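Malonyl CoA-acyl carrier protein transacylase (Staphylococcus aureus, PDB 3IM9) transfers the malonyl group from malonyl-CoA to the holo acyl carrier protein, supplying malonyl-ACP for bacterial fatty acid biosynthesis. Local coordinates at residues A127-T132 with S209-I214; G135-V140 with L200-P205. All coordinates share one frame; numbering follows the deposited sequence.

Contact 1: residues A127-T132 with S209-I214; sequences AQAFPT and SLMKVI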
loop_
_atom_site.group_PDB
_atom_site.type_symbol
_atom_site.label_atom_id
_atom_site.label_comp_id
_atom_site.label_asym_id
_atom_site.label_seq_id
_atom_site.Cartn_x
_atom_site.Cartn_y
_atom_site.Cartn_z
ATOM N N ALA A 127 8.719 10.055 7.261
ATOM C CA ALA A 127 8.220 11.272 7.976
ATOM C C ALA A 127 9.354 12.294 8.196
ATOM O O ALA A 127 9.064 13.519 8.175
ATOM C CB ALA A 127 7.606 10.917 9.308
ATOM N N GLN A 128 10.580 11.825 8.385
ATOM C CA GLN A 128 11.738 12.697 8.680
ATOM C C GLN A 128 12.597 13.000 7.500
ATOM O O GLN A 128 13.605 13.729 7.659
ATOM C CB GLN A 128 12.604 12.036 9.767
ATOM C CG GLN A 128 11.782 11.789 11.116
ATOM C CD GLN A 128 12.534 10.885 12.115
ATOM O OE1 GLN A 128 13.763 10.840 12.128
ATOM N NE2 GLN A 128 11.793 10.159 12.943
ATOM N N ALA A 129 12.238 12.543 6.304
ATOM C CA ALA A 129 13.163 12.621 5.182
ATOM C C ALA A 129 13.437 14.100 4.824
ATOM O O ALA A 129 14.618 14.487 4.533
ATOM C CB ALA A 129 12.657 11.831 3.994
ATOM N N PHE A 130 12.405 14.926 4.808
ATOM C CA PHE A 130 12.546 16.349 4.412
ATOM C C PHE A 130 11.808 17.217 5.413
ATOM O O PHE A 130 10.790 16.831 5.936
ATOM C CB PHE A 130 11.982 16.595 3.001
ATOM C CG PHE A 130 12.751 15.912 1.938
ATOM C CD1 PHE A 130 12.399 14.605 1.547
ATOM C CD2 PHE A 130 13.871 16.497 1.361
ATOM C CE1 PHE A 130 13.119 13.935 0.577
ATOM C CE2 PHE A 130 14.628 15.827 0.390
ATOM C CZ PHE A 130 14.229 14.526 -0.029
ATOM N N PRO A 131 12.340 18.431 5.669
ATOM C CA PRO A 131 11.615 19.349 6.494
ATOM C C PRO A 131 10.256 19.728 5.926
ATOM O O PRO A 131 10.060 19.647 4.679
ATOM C CB PRO A 131 12.549 20.577 6.502
ATOM C CG PRO A 131 13.877 20.145 5.867
ATOM C CD PRO A 131 13.542 18.957 5.019
ATOM N N THR A 132 9.346 20.158 6.787
ATOM C CA THR A 132 7.991 20.575 6.388
ATOM C C THR A 132 8.105 21.604 5.261
ATOM O O THR A 132 8.919 22.573 5.320
ATOM C CB THR A 132 7.204 21.264 7.559
ATOM O OG1 THR A 132 7.133 20.337 8.644
ATOM C CG2 THR A 132 5.773 21.511 7.148
ATOM N N SER A 209 11.816 10.123 -6.841
ATOM C CA SER A 209 13.296 9.937 -6.799
ATOM C C SER A 209 13.967 10.714 -5.628
ATOM O O SER A 209 15.060 10.316 -5.153
ATOM C CB SER A 209 13.876 10.347 -8.175
ATOM O OG SER A 209 13.595 11.722 -8.398
ATOM N N LEU A 210 13.277 11.747 -5.079
ATOM C CA LEU A 210 13.812 12.422 -3.908
ATOM C C LEU A 210 13.957 11.501 -2.684
ATOM O O LEU A 210 14.809 11.769 -1.846
ATOM C CB LEU A 210 12.952 13.631 -3.528
ATOM C CG LEU A 210 12.845 14.761 -4.642
ATOM C CD1 LEU A 210 11.859 15.780 -4.221
ATOM C CD2 LEU A 210 14.275 15.348 -4.752
ATOM N N MET A 211 13.163 10.396 -2.625
ATOM C CA MET A 211 13.227 9.535 -1.443
ATOM C C MET A 211 14.502 8.665 -1.424
ATOM O O MET A 211 14.707 7.913 -0.479
ATOM C CB MET A 211 11.983 8.660 -1.384
ATOM C CG MET A 211 10.653 9.510 -1.223
ATOM S SD MET A 211 10.725 10.659 0.179
ATOM C CE MET A 211 10.837 9.470 1.621
ATOM N N LYS A 212 15.355 8.806 -2.458
ATOM C CA LYS A 212 16.671 8.114 -2.336
ATOM C C LYS A 212 17.423 8.530 -1.099
ATOM O O LYS A 212 18.289 7.766 -0.601
ATOM C CB LYS A 212 17.483 8.400 -3.594
ATOM C CG LYS A 212 16.949 7.574 -4.707
ATOM C CD LYS A 212 17.615 8.007 -6.046
ATOM C CE LYS A 212 16.978 7.317 -7.313
ATOM N NZ LYS A 212 17.614 7.745 -8.641
ATOM N N VAL A 213 17.101 9.674 -0.494
ATOM C CA VAL A 213 17.789 10.154 0.726
ATOM C C VAL A 213 17.669 9.179 1.891
ATOM O O VAL A 213 18.508 9.277 2.824
ATOM C CB VAL A 213 17.372 11.589 1.190
ATOM C CG1 VAL A 213 17.776 12.604 0.136
ATOM C CG2 VAL A 213 15.899 11.640 1.577
ATOM N N ILE A 214 16.653 8.300 1.889
ATOM C CA ILE A 214 16.491 7.368 3.029
ATOM C C ILE A 214 16.842 5.924 2.673
ATOM O O ILE A 214 16.713 5.042 3.521
ATOM C CB ILE A 214 15.044 7.400 3.615
ATOM C CG1 ILE A 214 13.995 6.940 2.602
ATOM C CG2 ILE A 214 14.762 8.807 4.246
ATOM C CD1 ILE A 214 12.600 6.591 3.291
#
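The ring of F130 is met at its edge by L210 and M211, while V213 comes at it obliquely. In the ring plane lies the carbonyl oxygen of L210, 3.4 Å from F130 CZ, so that the polarised C-H rim of the phenyl group faces a backbone oxygen. M211 SD also sits at the rim, 5.4 Å from the ring centroid and 86° off its normal, an edge-on Met-aromatic contact whose nearest ring atom is CE1. V213 CG2 reaches F130 CZ at 3.7 Å, and CB of L210 adds a further contact to the same carbon.

Next to the phenylalanine, the methyl group of A129 points into the other segment. It meets I214 CG2 at 3.7 Å and M211 CE at 3.8 Å, with V213 CG2 slightly farther off. The methionine leaves its backbone heading away from 127-132, but bends at chi2 (-53°) and chi3 (-65°) bring its sulfur to F130 and its terminal methyl to A129. The interface is thus apolar apart from the L210 carbonyl.

In the fold, the segment at the end of helix 112-128 rests on the short 3-10 segment and loop leading into helix 215-222. M211 and I214 also pack on M126 of helix 112-128, and F130 touches P205.

Contact 2: residues G135-V140 with L200-P205; sequences GSMAAV and LAVSGP. With ACT (acetate ion), chain C.
The direct hydrogen bond between the segments runs from L200 N to M137 O (3.0 Å, N-H...O 157°), the donor lying 30° out of the carbonyl plane. Farther along, the two segments are joined otherwise. A water bridges G135 N and S203 O, accepting from G135 N, and G204 CA makes a CA-H...O contact of 3.6 Å with G135 O. V202 CG2 comes within 3.4 Å of M137 N, a buried amide with no partner in the model. The M137 and V202 side chains cross at about a right angle, M137 SD meeting V202 CG1 at 3.8 Å. P205 lays its ring against G135, which has no side chain in the way, with P205 CB 3.9 Å from G135 CA.

On the far side of 200-205, S203 grips one oxygen of an acetate ion twice: S203 N and S203 OG each donate to acetate OXT over 2.7 Å. With chi1 at 56°, OG lies between the backbone N and the carbonyl carbon, which lets one residue offer both donors. T67 N also binds the acetate, which probably comes from the crystallisation liquor.

Strand 135-141 is hydrogen-bonded to strand 172-176 along one edge and to strand 196-199 along the other, where A139 pairs with M198. Residues 200-205 continue from strand 196-199 alongside 135-141. M137 and L200 pack on V174, whereas S136 and A138 turn to I182 of helix 179-188.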
loop_
_atom_site.group_PDB
_atom_site.type_symbol
_atom_site.label_atom_id
_atom_site.label_comp_id
_atom_site.label_asym_id
_atom_site.label_seq_id
_atom_site.Cartn_x
_atom_site.Cartn_y
_atom_site.Cartn_z
ATOM N N GLY A 135 8.691 18.893 0.266
ATOM C CA GLY A 135 8.127 17.932 -0.739
ATOM C C GLY A 135 6.714 17.605 -0.395
ATOM O O GLY A 135 6.269 17.659 0.789
ATOM N N SER A 136 5.972 17.271 -1.438
ATOM C CA SER A 136 4.572 16.938 -1.190
ATOM C C SER A 136 4.041 16.012 -2.296
ATOM O O SER A 136 4.813 15.530 -3.134
ATOM C CB SER A 136 3.799 18.271 -1.171
ATOM O OG SER A 136 2.462 18.041 -0.698
ATOM N N MET A 137 2.713 15.779 -2.279
ATOM C CA MET A 137 2.045 14.857 -3.285
ATOM C C MET A 137 0.719 15.468 -3.604
ATOM O O MET A 137 0.129 16.197 -2.791
ATOM C CB MET A 137 1.869 13.429 -2.765
ATOM C CG MET A 137 3.227 12.769 -2.332
ATOM S SD MET A 137 2.871 11.155 -1.675
ATOM C CE MET A 137 2.852 10.196 -3.187
ATOM N N ALA A 138 0.208 15.134 -4.817
ATOM C CA ALA A 138 -1.145 15.558 -5.147
ATOM C C ALA A 138 -1.786 14.513 -6.038
ATOM O O ALA A 138 -1.144 13.935 -6.902
ATOM C CB ALA A 138 -1.111 16.911 -5.922
ATOM N N ALA A 139 -3.100 14.343 -5.855
ATOM C CA ALA A 139 -3.817 13.411 -6.755
ATOM C C ALA A 139 -4.320 14.180 -7.982
ATOM O O ALA A 139 -5.049 15.149 -7.850
ATOM C CB ALA A 139 -4.998 12.802 -5.974
ATOM N N VAL A 140 -3.933 13.677 -9.144
ATOM C CA VAL A 140 -4.443 14.293 -10.417
ATOM C C VAL A 140 -5.584 13.371 -10.896
ATOM O O VAL A 140 -5.350 12.156 -11.142
ATOM C CB VAL A 140 -3.337 14.379 -11.441
ATOM C CG1 VAL A 140 -3.915 14.977 -12.741
ATOM C CG2 VAL A 140 -2.120 15.163 -10.914
ATOM N N LEU A 200 -2.402 16.532 -1.194
ATOM C CA LEU A 200 -2.640 15.475 -0.207
ATOM C C LEU A 200 -1.957 15.783 1.128
ATOM O O LEU A 200 -0.954 16.507 1.226
ATOM C CB LEU A 200 -2.084 14.131 -0.712
ATOM C CG LEU A 200 -2.801 13.599 -1.991
ATOM C CD1 LEU A 200 -2.273 12.298 -2.378
ATOM C CD2 LEU A 200 -4.369 13.455 -1.828
ATOM N N ALA A 201 -2.499 15.215 2.193
ATOM C CA ALA A 201 -1.877 15.348 3.516
ATOM C C ALA A 201 -0.737 14.363 3.649
ATOM O O ALA A 201 -0.940 13.202 4.059
ATOM C CB ALA A 201 -2.963 15.065 4.611
ATOM N N VAL A 202 0.461 14.768 3.292
ATOM C CA VAL A 202 1.667 13.952 3.345
ATOM C C VAL A 202 2.810 14.790 3.892
ATOM O O VAL A 202 2.810 16.028 3.745
ATOM C CB VAL A 202 2.068 13.422 1.915
ATOM C CG1 VAL A 202 1.026 12.424 1.436
ATOM C CG2 VAL A 202 2.287 14.617 0.922
ATOM N N SER A 203 3.766 14.096 4.492
ATOM C CA SER A 203 4.916 14.828 5.027
ATOM C C SER A 203 6.083 14.969 4.077
ATOM O O SER A 203 7.032 15.801 4.281
ATOM C CB SER A 203 5.280 14.302 6.409
ATOM O OG SER A 203 5.519 12.943 6.419
ATOM N N GLY A 204 6.005 14.281 2.942
ATOM C CA GLY A 204 7.129 14.455 2.056
ATOM C C GLY A 204 6.779 13.972 0.638
ATOM O O GLY A 204 5.627 13.617 0.366
ATOM N N PRO A 205 7.783 13.878 -0.245
ATOM C CA PRO A 205 7.623 13.621 -1.654
ATOM C C PRO A 205 7.770 12.102 -1.838
ATOM O O PRO A 205 8.633 11.596 -2.526
ATOM C CB PRO A 205 8.771 14.458 -2.293
ATOM C CG PRO A 205 9.897 14.260 -1.243
ATOM C CD PRO A 205 9.184 14.308 0.085
HETATM C C ACT C . 2.205 11.338 6.381
HETATM O O ACT C . 2.438 11.420 7.580
HETATM O OXT ACT C . 3.176 11.719 5.667
HETATM C CH3 ACT C . 0.928 10.839 5.810
HETATM O O HOH W 1 8.689 17.853 3.002
#

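Overall arrangement
Contacts 1 and 2 lie about 12 Å apart, centre to centre, and meet chiefly at P205. P205 O lies 3.2 Å from M211 CG, P205 CD 3.5 Å from F130 CD1 and P205 CG 3.9 Å from L210 CB, so the proline that rests on G135 in contact 2 also packs against the F130 ring and L210 of contact 1. A127 CA approaches S203 OG at 3.5 Å. The chain between 205 and 209 carries H207, the catalytic histidine by similarity: the side chain of M137 is about 5 Å from that of H207 and that of M211 about 6 Å. Contact 2 thus involves the chain just before H207 and contact 1 the chain just after it, with S97, the probable nucleophile, about 8 Å from the M137 side chain.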